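Local coordinates for putative Nitroreductase (Anabaena variabilis ATCC 29413, PDB 3EO7), which binds flavin mononucleotide and, as a member of the nitroreductase family, probably acts as an oxidoreductase, at residues A[109-114]-A[162-167]; A[207-212]-A[231-236]; A[308-313]-A[403-408]; A[301-306]-A[396-401]. All blocks are in the same frame, centred on the assembly; numbering follows the deposited sequence. Where two conformers were deposited one is given.

Interaction 1: residues A[109-114]-A[162-167]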
loop_
_atom_site.group_PDB
_atom_site.type_symbol
_atom_site.label_atom_id
_atom_site.label_comp_id
_atom_site.label_asym_id
_atom_site.label_seq_id
_atom_site.Cartn_x
_atom_site.Cartn_y
_atom_site.Cartn_z
ATOM N N ALA A 109 3.401 -5.576 8.241
ATOM C CA ALA A 109 2.578 -6.546 7.513
ATOM C C ALA A 109 3.072 -7.982 7.618
ATOM O O ALA A 109 4.289 -8.235 7.644
ATOM C CB ALA A 109 2.432 -6.137 6.018
ATOM N N GLU A 110 2.110 -8.904 7.731
ATOM C CA GLU A 110 2.366 -10.339 7.697
ATOM C C GLU A 110 1.476 -10.904 6.601
ATOM O O GLU A 110 0.315 -10.493 6.462
ATOM C CB GLU A 110 2.017 -11.061 9.031
ATOM C CG GLU A 110 3.116 -10.987 10.016
ATOM C CD GLU A 110 4.315 -11.808 9.616
ATOM O OE1 GLU A 110 4.184 -13.002 9.197
ATOM O OE2 GLU A 110 5.427 -11.282 9.784
ATOM N N VAL A 111 2.044 -11.838 5.844
ATOM C CA VAL A 111 1.358 -12.486 4.749
ATOM C C VAL A 111 1.008 -13.910 5.117
ATOM O O VAL A 111 1.882 -14.705 5.494
ATOM C CB VAL A 111 2.215 -12.452 3.466
ATOM C CG1 VAL A 111 1.581 -13.329 2.340
ATOM C CG2 VAL A 111 2.430 -10.974 2.995
ATOM N N TYR A 112 -0.276 -14.227 4.957
ATOM C CA TYR A 112 -0.769 -15.573 5.139
ATOM C C TYR A 112 -1.358 -16.091 3.838
ATOM O O TYR A 112 -1.847 -15.320 3.038
ATOM C CB TYR A 112 -1.871 -15.600 6.186
ATOM C CG TYR A 112 -1.394 -15.209 7.551
ATOM C CD1 TYR A 112 -1.313 -13.879 7.918
ATOM C CD2 TYR A 112 -1.014 -16.176 8.460
ATOM C CE1 TYR A 112 -0.829 -13.501 9.167
ATOM C CE2 TYR A 112 -0.527 -15.828 9.717
ATOM C CZ TYR A 112 -0.459 -14.499 10.076
ATOM O OH TYR A 112 0.010 -14.176 11.322
ATOM N N VAL A 113 -1.305 -17.406 3.657
ATOM C CA VAL A 113 -2.007 -18.051 2.561
ATOM C C VAL A 113 -3.029 -19.002 3.178
ATOM O O VAL A 113 -2.705 -19.811 4.085
ATOM C CB VAL A 113 -1.074 -18.845 1.626
ATOM C CG1 VAL A 113 -1.876 -19.643 0.602
ATOM C CG2 VAL A 113 -0.076 -17.916 0.907
ATOM N N VAL A 114 -4.251 -18.905 2.684
ATOM C CA VAL A 114 -5.363 -19.780 3.107
ATOM C C VAL A 114 -5.667 -20.706 1.944
ATOM O O VAL A 114 -5.864 -20.245 0.828
ATOM C CB VAL A 114 -6.606 -19.002 3.536
ATOM C CG1 VAL A 114 -7.745 -19.970 3.927
ATOM C CG2 VAL A 114 -6.277 -18.083 4.692
ATOM N N LEU A 162 -7.331 -20.525 -3.238
ATOM C CA LEU A 162 -6.443 -19.991 -2.233
ATOM C C LEU A 162 -6.614 -18.477 -2.141
ATOM O O LEU A 162 -7.093 -17.841 -3.051
ATOM C CB LEU A 162 -4.980 -20.363 -2.474
ATOM C CG LEU A 162 -4.165 -19.700 -3.577
ATOM C CD1 LEU A 162 -2.710 -20.142 -3.401
ATOM C CD2 LEU A 162 -4.700 -20.065 -4.938
ATOM N N ALA A 163 -6.207 -17.943 -1.012
ATOM C CA ALA A 163 -6.292 -16.527 -0.725
ATOM C C ALA A 163 -5.099 -16.113 0.101
ATOM O O ALA A 163 -4.571 -16.886 0.918
ATOM C CB ALA A 163 -7.585 -16.195 0.071
ATOM N N ILE A 164 -4.678 -14.888 -0.125
ATOM C CA ILE A 164 -3.724 -14.263 0.768
ATOM C C ILE A 164 -4.551 -13.455 1.766
ATOM O O ILE A 164 -5.564 -12.858 1.413
ATOM C CB ILE A 164 -2.766 -13.310 -0.009
ATOM C CG1 ILE A 164 -1.668 -14.148 -0.665
ATOM C CG2 ILE A 164 -2.086 -12.293 0.937
ATOM C CD1 ILE A 164 -0.726 -13.341 -1.649
ATOM N N ILE A 165 -4.110 -13.426 3.015
ATOM C CA ILE A 165 -4.654 -12.488 3.972
ATOM C C ILE A 165 -3.450 -11.715 4.481
ATOM O O ILE A 165 -2.421 -12.317 4.851
ATOM C CB ILE A 165 -5.444 -13.140 5.125
ATOM C CG1 ILE A 165 -6.611 -13.978 4.554
ATOM C CG2 ILE A 165 -5.906 -12.038 6.110
ATOM C CD1 ILE A 165 -7.447 -14.701 5.647
ATOM N N VAL A 166 -3.580 -10.389 4.509
ATOM C CA VAL A 166 -2.527 -9.518 5.018
ATOM C C VAL A 166 -3.001 -8.970 6.341
ATOM O O VAL A 166 -4.091 -8.382 6.431
ATOM C CB VAL A 166 -2.168 -8.343 4.102
ATOM C CG1 VAL A 166 -0.981 -7.527 4.704
ATOM C CG2 VAL A 166 -1.792 -8.848 2.734
ATOM N N THR A 167 -2.188 -9.191 7.367
ATOM C CA THR A 167 -2.461 -8.639 8.670
ATOM C C THR A 167 -1.370 -7.621 9.021
ATOM O O THR A 167 -0.332 -7.525 8.321
ATOM C CB THR A 167 -2.391 -9.717 9.755
ATOM O OG1 THR A 167 -1.035 -10.172 9.894
ATOM C CG2 THR A 167 -3.359 -10.881 9.494
#
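Within the antiparallel sheet of the first nitroreductase-family region, strands 109-114 and 162-167 are laced together through the hydrogen-bonded pairs Glu110-Thr167, Tyr112-Ile165 and Val114-Ala163. Six backbone bonds result; the shortest, Val114 N to Ala163 O at 2.7 Å, is almost straight. On the face bearing Tyr112, the phenol ring crosses the Thr167 side chain at about a right angle. CG lies anti to its carbonyl carbon (chi1 -64°), which leans the ring toward the preceding Glu110-Thr167 pair and sets CE1 3.4 Å from Thr167 OG1, at the ring edge. Thr167 CG2 adds a contact of 3.7 Å to the same CE1. Both hydroxyls continue to Glu229 OE2, while Lys41 NZ also binds the phenol oxygen. With a phenylalanine in place of Tyr112, Glu229 and Lys41 would probably lose a shared polar partner, leaving the Thr167 hydroxyl to hold the carboxylate from this side. Farther along, Val114 CG2 meets Ile165 CD1 at 3.7 Å. The reverse face is aliphatic: Val111 CG1 touches Ile164 CG2 at 4.1 Å, and Val113 CG1 approaches Leu162 CD1 equally closely. Helix 66-82 covers that side through Leu77 and Leu78, while on the Tyr112 face helix 215-222 packs Leu222 on Tyr112 and Ile165. A buried antiparallel pair inside a sheet with helices on both faces is characteristic of the alpha+beta nitroreductase fold.

Interaction 2: residues A[207-212]-A[231-236]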
loop_
_atom_site.group_PDB
_atom_site.type_symbol
_atom_site.label_atom_id
_atom_site.label_comp_id
_atom_site.label_asym_id
_atom_site.label_seq_id
_atom_site.Cartn_x
_atom_site.Cartn_y
_atom_site.Cartn_z
ATOM N N PRO A 207 -5.481 -10.982 -8.014
ATOM C CA PRO A 207 -6.035 -10.929 -6.664
ATOM C C PRO A 207 -7.352 -10.147 -6.713
ATOM O O PRO A 207 -7.499 -9.254 -7.544
ATOM C CB PRO A 207 -4.980 -10.122 -5.880
ATOM C CG PRO A 207 -4.272 -9.297 -6.904
ATOM C CD PRO A 207 -4.458 -9.951 -8.251
ATOM N N HIS A 208 -8.291 -10.545 -5.874
ATOM C CA HIS A 208 -9.554 -9.867 -5.689
ATOM C C HIS A 208 -9.524 -9.298 -4.292
ATOM O O HIS A 208 -9.465 -10.039 -3.301
ATOM C CB HIS A 208 -10.689 -10.826 -5.889
ATOM C CG HIS A 208 -10.878 -11.194 -7.323
ATOM N ND1 HIS A 208 -11.885 -10.657 -8.098
ATOM C CD2 HIS A 208 -10.154 -12.004 -8.137
ATOM C CE1 HIS A 208 -11.776 -11.130 -9.331
ATOM N NE2 HIS A 208 -10.736 -11.956 -9.381
ATOM N N LEU A 209 -9.501 -7.973 -4.228
ATOM C CA LEU A 209 -9.340 -7.279 -2.973
ATOM C C LEU A 209 -10.643 -7.254 -2.186
ATOM O O LEU A 209 -11.694 -6.869 -2.728
ATOM C CB LEU A 209 -8.903 -5.862 -3.251
ATOM C CG LEU A 209 -8.562 -4.993 -2.060
ATOM C CD1 LEU A 209 -7.394 -5.610 -1.243
ATOM C CD2 LEU A 209 -8.191 -3.523 -2.593
ATOM N N ILE A 210 -10.559 -7.701 -0.934
ATOM C CA ILE A 210 -11.690 -7.722 -0.014
ATOM C C ILE A 210 -11.315 -6.954 1.274
ATOM O O ILE A 210 -10.618 -7.459 2.156
ATOM C CB ILE A 210 -12.182 -9.163 0.356
ATOM C CG1 ILE A 210 -12.499 -9.987 -0.898
ATOM C CG2 ILE A 210 -13.396 -9.117 1.313
ATOM C CD1 ILE A 210 -12.964 -11.430 -0.622
ATOM N N GLY A 211 -11.782 -5.717 1.359
ATOM C CA GLY A 211 -11.595 -4.912 2.544
ATOM C C GLY A 211 -12.736 -4.999 3.532
ATOM O O GLY A 211 -12.559 -4.595 4.684
ATOM N N GLY A 212 -13.895 -5.424 3.050
ATOM C CA GLY A 212 -15.118 -5.602 3.811
ATOM C C GLY A 212 -15.283 -7.013 4.338
ATOM O O GLY A 212 -15.658 -7.940 3.618
ATOM N N ALA A 231 -6.121 -8.631 10.736
ATOM C CA ALA A 231 -6.306 -8.667 9.297
ATOM C C ALA A 231 -6.806 -7.317 8.768
ATOM O O ALA A 231 -7.720 -6.720 9.343
ATOM C CB ALA A 231 -7.329 -9.756 8.953
ATOM N N ILE A 232 -6.187 -6.823 7.692
ATOM C CA ILE A 232 -6.683 -5.602 7.060
ATOM C C ILE A 232 -7.016 -5.752 5.566
ATOM O O ILE A 232 -7.612 -4.856 4.977
ATOM C CB ILE A 232 -5.836 -4.343 7.383
ATOM C CG1 ILE A 232 -4.375 -4.568 7.027
ATOM C CG2 ILE A 232 -6.032 -3.961 8.878
ATOM C CD1 ILE A 232 -3.462 -3.333 7.251
ATOM N N ALA A 233 -6.640 -6.876 4.964
ATOM C CA ALA A 233 -7.010 -7.169 3.595
ATOM C C ALA A 233 -7.056 -8.687 3.378
ATOM O O ALA A 233 -6.158 -9.405 3.808
ATOM C CB ALA A 233 -6.040 -6.514 2.565
ATOM N N VAL A 234 -8.120 -9.132 2.714
ATOM C CA VAL A 234 -8.344 -10.518 2.297
ATOM C C VAL A 234 -8.308 -10.492 0.758
ATOM O O VAL A 234 -8.983 -9.681 0.139
ATOM C CB VAL A 234 -9.648 -11.114 2.853
ATOM C CG1 VAL A 234 -9.908 -12.522 2.265
ATOM C CG2 VAL A 234 -9.603 -11.167 4.424
ATOM N N LEU A 235 -7.514 -11.374 0.176
ATOM C CA LEU A 235 -7.325 -11.405 -1.276
ATOM C C LEU A 235 -7.352 -12.805 -1.878
ATOM O O LEU A 235 -6.320 -13.451 -2.004
ATOM C CB LEU A 235 -6.010 -10.685 -1.687
ATOM C CG LEU A 235 -5.768 -9.254 -1.205
ATOM C CD1 LEU A 235 -4.913 -9.214 0.037
ATOM C CD2 LEU A 235 -5.090 -8.429 -2.305
ATOM N N PRO A 236 -8.537 -13.276 -2.256
ATOM C CA PRO A 236 -8.546 -14.490 -3.053
ATOM C C PRO A 236 -7.670 -14.322 -4.285
ATOM O O PRO A 236 -7.643 -13.240 -4.902
ATOM C CB PRO A 236 -10.021 -14.643 -3.485
ATOM C CG PRO A 236 -10.776 -13.862 -2.525
ATOM C CD PRO A 236 -9.898 -12.777 -2.001
HETATM O O HOH W 1 -9.741 -3.715 6.379
#
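Ile210 and Val234 form a single antiparallel bridge where 207-212 runs out of strand 205-207 beside strand 231-236. Three backbone hydrogen bonds hold the two together. Ile210 N reaches Val234 O at 2.7 Å, but the bond is bent, with 137° at the hydrogen. The return bond, Val234 N to Ile210 O, is longer at 3.1 Å and much straighter. Two residues earlier, His208 N gives a regular bond to Pro236 O at 2.9 Å. A CA-H...O contact supplements these, Leu235 CA lying 3.2 Å from His208 O.

Apolar contacts fall into two groups. Leu209 and Leu235 run alongside each other in the same direction, with CD1 of Leu209 3.8 Å from CD2 of Leu235; Leu193 of helix 181-202 packs against both. Ile210 instead crosses the Pro236 ring at about a right angle. Its CG1 branch sits anti to the carbonyl carbon (chi1 -54°) and extends back toward the His208 side, bringing CD1 to 3.6 Å from Pro236 CD. An alanine at Ile210 would remove this branch and is likely to open a gap beside the Pro236 ring.

Beyond the bridge, water takes over: one molecule donates to Ile232 O at 2.8 Å and only weakly to Gly211 O, which Arg451 NH2 also binds. Ile232 and Ala233 both face Val166 of the neighbouring strand, a classic beta bulge, and the contact as a whole is an edge strand peeling from its antiparallel sheet into a loop.

Interaction 3: residues A[308-313]-A[403-408]. With PGR (R-1,2-propanediol), chain S.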
loop_
_atom_site.group_PDB
_atom_site.type_symbol
_atom_site.label_atom_id
_atom_site.label_comp_id
_atom_site.label_asym_id
_atom_site.label_seq_id
_atom_site.Cartn_x
_atom_site.Cartn_y
_atom_site.Cartn_z
ATOM N N CYS A 308 -7.698 27.717 -14.724
ATOM C CA CYS A 308 -6.282 27.478 -14.476
ATOM C C CYS A 308 -5.629 26.847 -15.705
ATOM O O CYS A 308 -6.269 26.145 -16.474
ATOM C CB CYS A 308 -6.081 26.528 -13.292
ATOM S SG CYS A 308 -6.468 27.262 -11.703
ATOM N N LEU A 309 -4.339 27.112 -15.860
ATOM C CA LEU A 309 -3.555 26.534 -16.936
ATOM C C LEU A 309 -3.579 25.017 -16.886
ATOM O O LEU A 309 -3.318 24.415 -15.848
ATOM C CB LEU A 309 -2.109 26.999 -16.866
ATOM C CG LEU A 309 -1.138 26.402 -17.902
ATOM C CD1 LEU A 309 -1.542 26.765 -19.326
ATOM C CD2 LEU A 309 0.292 26.864 -17.538
ATOM N N LYS A 310 -3.933 24.390 -18.002
ATOM C CA LYS A 310 -3.937 22.929 -18.071
ATOM C C LYS A 310 -2.970 22.428 -19.138
ATOM O O LYS A 310 -2.836 23.027 -20.223
ATOM C CB LYS A 310 -5.348 22.362 -18.211
ATOM C CG LYS A 310 -6.122 22.754 -19.437
ATOM C CD LYS A 310 -7.586 22.232 -19.380
ATOM C CE LYS A 310 -8.152 22.452 -17.990
ATOM N NZ LYS A 310 -9.543 22.127 -17.765
ATOM N N ILE A 311 -2.316 21.315 -18.803
ATOM C CA ILE A 311 -1.251 20.704 -19.570
ATOM C C ILE A 311 -1.578 19.211 -19.668
ATOM O O ILE A 311 -1.821 18.562 -18.640
ATOM C CB ILE A 311 0.151 20.846 -18.882
ATOM C CG1 ILE A 311 0.539 22.306 -18.566
ATOM C CG2 ILE A 311 1.243 20.238 -19.753
ATOM C CD1 ILE A 311 0.265 22.744 -17.139
ATOM N N SER A 312 -1.593 18.664 -20.877
ATOM C CA SER A 312 -1.882 17.239 -21.021
ATOM C C SER A 312 -0.726 16.398 -20.481
ATOM O O SER A 312 0.430 16.743 -20.635
ATOM C CB SER A 312 -2.098 16.854 -22.476
ATOM O OG SER A 312 -2.410 15.480 -22.590
ATOM N N THR A 313 -1.079 15.275 -19.865
ATOM C CA THR A 313 -0.117 14.309 -19.381
ATOM C C THR A 313 -0.173 13.006 -20.195
ATOM O O THR A 313 0.480 12.025 -19.837
ATOM C CB THR A 313 -0.385 13.980 -17.913
ATOM O OG1 THR A 313 -1.720 13.457 -17.769
ATOM C CG2 THR A 313 -0.153 15.228 -17.045
ATOM N N ALA A 403 -9.096 13.099 -16.999
ATOM C CA ALA A 403 -8.803 13.975 -18.105
ATOM C C ALA A 403 -7.365 13.885 -18.624
ATOM O O ALA A 403 -7.064 14.389 -19.722
ATOM C CB ALA A 403 -9.067 15.455 -17.662
ATOM N N GLN A 404 -6.488 13.316 -17.806
ATOM C CA GLN A 404 -5.051 13.287 -18.049
ATOM C C GLN A 404 -4.508 14.699 -18.241
ATOM O O GLN A 404 -3.965 15.063 -19.294
ATOM C CB GLN A 404 -4.653 12.339 -19.178
ATOM C CG GLN A 404 -5.098 10.901 -18.931
ATOM C CD GLN A 404 -4.291 9.914 -19.766
ATOM O OE1 GLN A 404 -3.099 9.727 -19.521
ATOM N NE2 GLN A 404 -4.942 9.266 -20.738
ATOM N N GLU A 405 -4.671 15.491 -17.188
ATOM C CA GLU A 405 -4.174 16.844 -17.192
ATOM C C GLU A 405 -3.569 17.230 -15.857
ATOM O O GLU A 405 -4.002 16.726 -14.818
ATOM C CB GLU A 405 -5.313 17.819 -17.431
ATOM C CG GLU A 405 -5.876 17.784 -18.792
ATOM C CD GLU A 405 -7.052 18.724 -18.963
ATOM O OE1 GLU A 405 -7.620 19.248 -17.974
ATOM O OE2 GLU A 405 -7.445 18.877 -20.118
ATOM N N LEU A 406 -2.581 18.122 -15.918
ATOM C CA LEU A 406 -2.082 18.848 -14.770
ATOM C C LEU A 406 -2.753 20.225 -14.879
ATOM O O LEU A 406 -2.845 20.794 -15.964
ATOM C CB LEU A 406 -0.576 19.037 -14.786
ATOM C CG LEU A 406 0.256 17.767 -14.609
ATOM C CD1 LEU A 406 1.746 17.992 -14.936
ATOM C CD2 LEU A 406 0.052 17.226 -13.194
ATOM N N ARG A 407 -3.282 20.714 -13.766
ATOM C CA ARG A 407 -3.924 22.044 -13.730
ATOM C C ARG A 407 -3.126 22.864 -12.713
ATOM O O ARG A 407 -3.035 22.463 -11.556
ATOM C CB ARG A 407 -5.391 21.892 -13.366
ATOM C CG ARG A 407 -6.093 20.967 -14.364
ATOM C CD ARG A 407 -7.528 20.694 -14.086
ATOM N NE ARG A 407 -8.080 19.814 -15.119
ATOM C CZ ARG A 407 -9.193 19.092 -15.005
ATOM N NH1 ARG A 407 -9.878 19.071 -13.877
ATOM N NH2 ARG A 407 -9.602 18.351 -16.029
ATOM N N GLN A 408 -2.474 23.937 -13.173
ATOM C CA GLN A 408 -1.586 24.751 -12.304
ATOM C C GLN A 408 -2.407 25.586 -11.339
ATOM O O GLN A 408 -3.238 26.390 -11.755
ATOM C CB GLN A 408 -0.697 25.669 -13.128
ATOM C CG GLN A 408 0.423 26.337 -12.351
ATOM C CD GLN A 408 1.200 27.278 -13.210
ATOM O OE1 GLN A 408 0.770 28.414 -13.451
ATOM N NE2 GLN A 408 2.370 26.833 -13.673
HETATM C C1 PGR S . -3.419 29.656 -13.035
HETATM C C2 PGR S . -2.243 30.290 -12.276
HETATM C C3 PGR S . -2.014 29.559 -10.946
HETATM O O1 PGR S . -3.117 28.359 -13.551
HETATM O O2 PGR S . -1.030 30.402 -13.037
HETATM O O HOH W 2 -10.362 19.967 -19.146
HETATM O O HOH W 3 -5.029 15.369 -21.853
HETATM O O HOH W 4 -1.944 10.809 -17.347
#
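Lys310 and Arg407 extend alongside each other across the antiparallel strands, with Glu405 crossing Lys310 obliquely to share its carboxylate between them. Arg407 grips Glu405 side-on: NE and NH2 each hold the single oxygen OE1 at 2.9 Å, which lies nearly in the guanidinium plane. Lys310 comes from another direction, its NZ over a face of the guanidinium and 3.8 Å from Arg407 NE. The lysine chain bends at chi3 (43°), turning NZ toward Glu405 OE1 in a looser salt bridge of 3.5 Å. A water joins the same two atoms, accepting from Lys310 NZ at 2.7 Å and donating to OE1. Lys310 was modelled in two conformers, so its share is less certain than Arg407's.

On the other face, Thr313 meets Leu406 at about a right angle, CG2 to CG 3.5 Å. The side chains of Ile311 and Leu406, whose backbones exchange two hydrogen bonds, share that face, and Phe347 of helix 347-358 packs on both. At the Leu309-Gln408 end a propanediol, probably from the crystallisation liquor, links Leu309 N to Gln408 O through O1, and its O2 donates to Gln408 OE1 at 2.7 Å. At the Thr313-Gln404 end, Gln404 and Glu405 form a G1 bulge opposite Ala400.

With OE1 held closely by Arg407 and more loosely by Lys310, one carboxylate oxygen probably balances part of the charge of both at this partly solvent-accessible sheet edge.

Interaction 4: residues A[301-306]-A[396-401]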
loop_
_atom_site.group_PDB
_atom_site.type_symbol
_atom_site.label_atom_id
_atom_site.label_comp_id
_atom_site.label_asym_id
_atom_site.label_seq_id
_atom_site.Cartn_x
_atom_site.Cartn_y
_atom_site.Cartn_z
ATOM N N ASP A 301 -13.124 14.303 -13.019
ATOM C CA ASP A 301 -12.198 14.552 -11.923
ATOM C C ASP A 301 -12.861 15.552 -10.977
ATOM O O ASP A 301 -13.574 16.455 -11.411
ATOM C CB ASP A 301 -10.873 15.055 -12.471
ATOM C CG ASP A 301 -10.190 14.015 -13.378
ATOM O OD1 ASP A 301 -9.827 12.945 -12.884
ATOM O OD2 ASP A 301 -10.051 14.305 -14.565
ATOM N N LYS A 302 -12.618 15.398 -9.679
ATOM C CA LYS A 302 -13.283 16.209 -8.666
ATOM C C LYS A 302 -13.127 17.709 -8.818
ATOM O O LYS A 302 -14.099 18.428 -8.693
ATOM C CB LYS A 302 -12.808 15.809 -7.279
ATOM C CG LYS A 302 -13.465 16.572 -6.138
ATOM C CD LYS A 302 -12.991 15.966 -4.800
ATOM C CE LYS A 302 -13.475 16.694 -3.635
ATOM N NZ LYS A 302 -13.031 15.984 -2.404
ATOM N N TYR A 303 -11.905 18.184 -9.063
ATOM C CA TYR A 303 -11.663 19.638 -9.136
ATOM C C TYR A 303 -11.469 20.113 -10.566
ATOM O O TYR A 303 -10.462 19.828 -11.177
ATOM C CB TYR A 303 -10.437 19.997 -8.305
ATOM C CG TYR A 303 -10.645 19.784 -6.824
ATOM C CD1 TYR A 303 -11.466 20.652 -6.092
ATOM C CD2 TYR A 303 -10.050 18.730 -6.154
ATOM C CE1 TYR A 303 -11.664 20.487 -4.734
ATOM C CE2 TYR A 303 -10.249 18.551 -4.789
ATOM C CZ TYR A 303 -11.064 19.436 -4.084
ATOM O OH TYR A 303 -11.293 19.267 -2.742
ATOM N N ASN A 304 -12.416 20.873 -11.087
ATOM C CA ASN A 304 -12.307 21.304 -12.446
ATOM C C ASN A 304 -11.187 22.328 -12.659
ATOM O O ASN A 304 -10.543 22.320 -13.719
ATOM C CB ASN A 304 -13.633 21.909 -12.927
ATOM C CG ASN A 304 -14.745 20.868 -13.055
ATOM O OD1 ASN A 304 -14.500 19.714 -13.425
ATOM N ND2 ASN A 304 -15.979 21.291 -12.790
ATOM N N PHE A 305 -11.001 23.235 -11.690
ATOM C CA PHE A 305 -10.048 24.371 -11.867
ATOM C C PHE A 305 -10.138 24.900 -13.317
ATOM O O PHE A 305 -9.127 24.966 -14.045
ATOM C CB PHE A 305 -8.601 23.959 -11.500
ATOM C CG PHE A 305 -8.413 23.611 -10.070
ATOM C CD1 PHE A 305 -8.563 24.573 -9.077
ATOM C CD2 PHE A 305 -8.041 22.342 -9.692
ATOM C CE1 PHE A 305 -8.382 24.240 -7.732
ATOM C CE2 PHE A 305 -7.865 22.010 -8.362
ATOM C CZ PHE A 305 -8.046 22.951 -7.387
ATOM N N PRO A 306 -11.343 25.322 -13.745
ATOM C CA PRO A 306 -11.546 25.625 -15.181
ATOM C C PRO A 306 -10.787 26.829 -15.744
ATOM O O PRO A 306 -10.566 26.907 -16.948
ATOM C CB PRO A 306 -13.045 25.893 -15.267
ATOM C CG PRO A 306 -13.431 26.329 -13.911
ATOM C CD PRO A 306 -12.573 25.569 -12.961
ATOM N N CYS A 396 2.606 24.225 -8.110
ATOM C CA CYS A 396 1.752 23.161 -7.645
ATOM C C CYS A 396 0.676 22.940 -8.676
ATOM O O CYS A 396 0.078 23.892 -9.190
ATOM C CB CYS A 396 1.123 23.481 -6.309
ATOM S SG CYS A 396 0.175 22.032 -5.688
ATOM N N TYR A 397 0.423 21.662 -8.957
ATOM C CA TYR A 397 -0.544 21.242 -9.961
ATOM C C TYR A 397 -1.493 20.218 -9.394
ATOM O O TYR A 397 -1.095 19.309 -8.679
ATOM C CB TYR A 397 0.177 20.594 -11.158
ATOM C CG TYR A 397 1.112 21.521 -11.886
ATOM C CD1 TYR A 397 2.385 21.769 -11.390
ATOM C CD2 TYR A 397 0.721 22.159 -13.059
ATOM C CE1 TYR A 397 3.236 22.611 -12.035
ATOM C CE2 TYR A 397 1.590 23.019 -13.740
ATOM C CZ TYR A 397 2.847 23.247 -13.208
ATOM O OH TYR A 397 3.711 24.093 -13.859
ATOM N N TYR A 398 -2.764 20.371 -9.697
ATOM C CA TYR A 398 -3.719 19.295 -9.460
ATOM C C TYR A 398 -3.550 18.304 -10.605
ATOM O O TYR A 398 -3.420 18.700 -11.766
ATOM C CB TYR A 398 -5.136 19.840 -9.515
ATOM C CG TYR A 398 -6.216 18.796 -9.463
ATOM C CD1 TYR A 398 -6.388 17.992 -8.345
ATOM C CD2 TYR A 398 -7.122 18.681 -10.513
ATOM C CE1 TYR A 398 -7.423 17.049 -8.276
ATOM C CE2 TYR A 398 -8.183 17.773 -10.444
ATOM C CZ TYR A 398 -8.325 16.973 -9.323
ATOM O OH TYR A 398 -9.380 16.104 -9.261
ATOM N N TYR A 399 -3.505 17.009 -10.304
ATOM C CA TYR A 399 -3.455 16.022 -11.351
ATOM C C TYR A 399 -4.865 15.411 -11.486
ATOM O O TYR A 399 -5.435 14.911 -10.505
ATOM C CB TYR A 399 -2.420 14.936 -11.073
ATOM C CG TYR A 399 -2.478 13.784 -12.080
ATOM C CD1 TYR A 399 -2.297 14.013 -13.451
ATOM C CD2 TYR A 399 -2.691 12.467 -11.657
ATOM C CE1 TYR A 399 -2.352 12.955 -14.380
ATOM C CE2 TYR A 399 -2.747 11.431 -12.562
ATOM C CZ TYR A 399 -2.591 11.669 -13.929
ATOM O OH TYR A 399 -2.636 10.624 -14.831
ATOM N N ALA A 400 -5.421 15.541 -12.691
ATOM C CA ALA A 400 -6.750 15.061 -13.076
ATOM C C ALA A 400 -6.542 13.770 -13.893
ATOM O O ALA A 400 -6.279 13.811 -15.084
ATOM C CB ALA A 400 -7.470 16.140 -13.945
ATOM N N PRO A 401 -6.608 12.611 -13.236
ATOM C CA PRO A 401 -6.284 11.386 -13.991
ATOM C C PRO A 401 -7.282 10.976 -15.062
ATOM O O PRO A 401 -6.894 10.329 -16.027
ATOM C CB PRO A 401 -6.172 10.329 -12.905
ATOM C CG PRO A 401 -6.970 10.853 -11.768
ATOM C CD PRO A 401 -6.822 12.350 -11.809
#
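With chi1 at 172°, Tyr398 points CG opposite its backbone N, which throws its ring out from strand 396-400 toward the loop at 301-306. Tyr303 and Phe305 turn CG away from their carbonyl carbons and bring their own rings back to the same face of Tyr398. Over that face Tyr303 CB makes a CH-pi contact, 4.0 Å from the ring centroid. The Tyr303 ring then stands edge-to-face on Tyr398, their planes at 89° and centroids 5.6 Å apart. Phe305 approaches nearer the CB end in an offset edge-to-face pair, planes at 65°, with CE2 3.7 Å from Tyr398 CB.

The three rings form an aromatic cluster that pins the irregular segment before strand 310-312 onto the sheet of the second nitroreductase-family region. Ala400 N lies over the opposite face of Tyr398, toward its rim. The phenol oxygen accepts from Tyr303 N in a long but nearly straight hydrogen bond of 3.3 Å, and Glu381 OE1 is its partner on the strand 381-390 side. Tyr303 O, in turn, sits 3.2 Å from Tyr398 CE2.

Farther back, the Asp301 carboxylate rests against the end of the strand: OD2 lies 3.2 Å from Ala400 CB, and OD1 is equally near Pro401 CD. Its oxygens take the next two backbone amides, OD1 that of Lys402 and OD2 that of Ala403, fixing the turn beyond Pro401. Glu499 collects Lys302 NZ and Tyr303 OH on one carboxylate oxygen.

How the interactions relate
From the N terminus, interaction 1 closes a loop of 47 residues by pairing strands 109-114 and 162-167. Interaction 2 follows in series, closing a shorter loop of 18 residues, and extends the same sheet: strand 229-239 pairs with strand 162-169 on one side and receives segment 207-212 on the other. Interactions 3 and 4 lie in the second half of the chain. Each spans 89 residues, and they cross, 301-306 reaching forward to 396-401 and 308-313 to 403-408, so two successive segments dock on neighbouring strands 395-400 and 405-411. Centres of interactions 1 and 3 are about 40 Å apart, on opposite sides of the chain's centre.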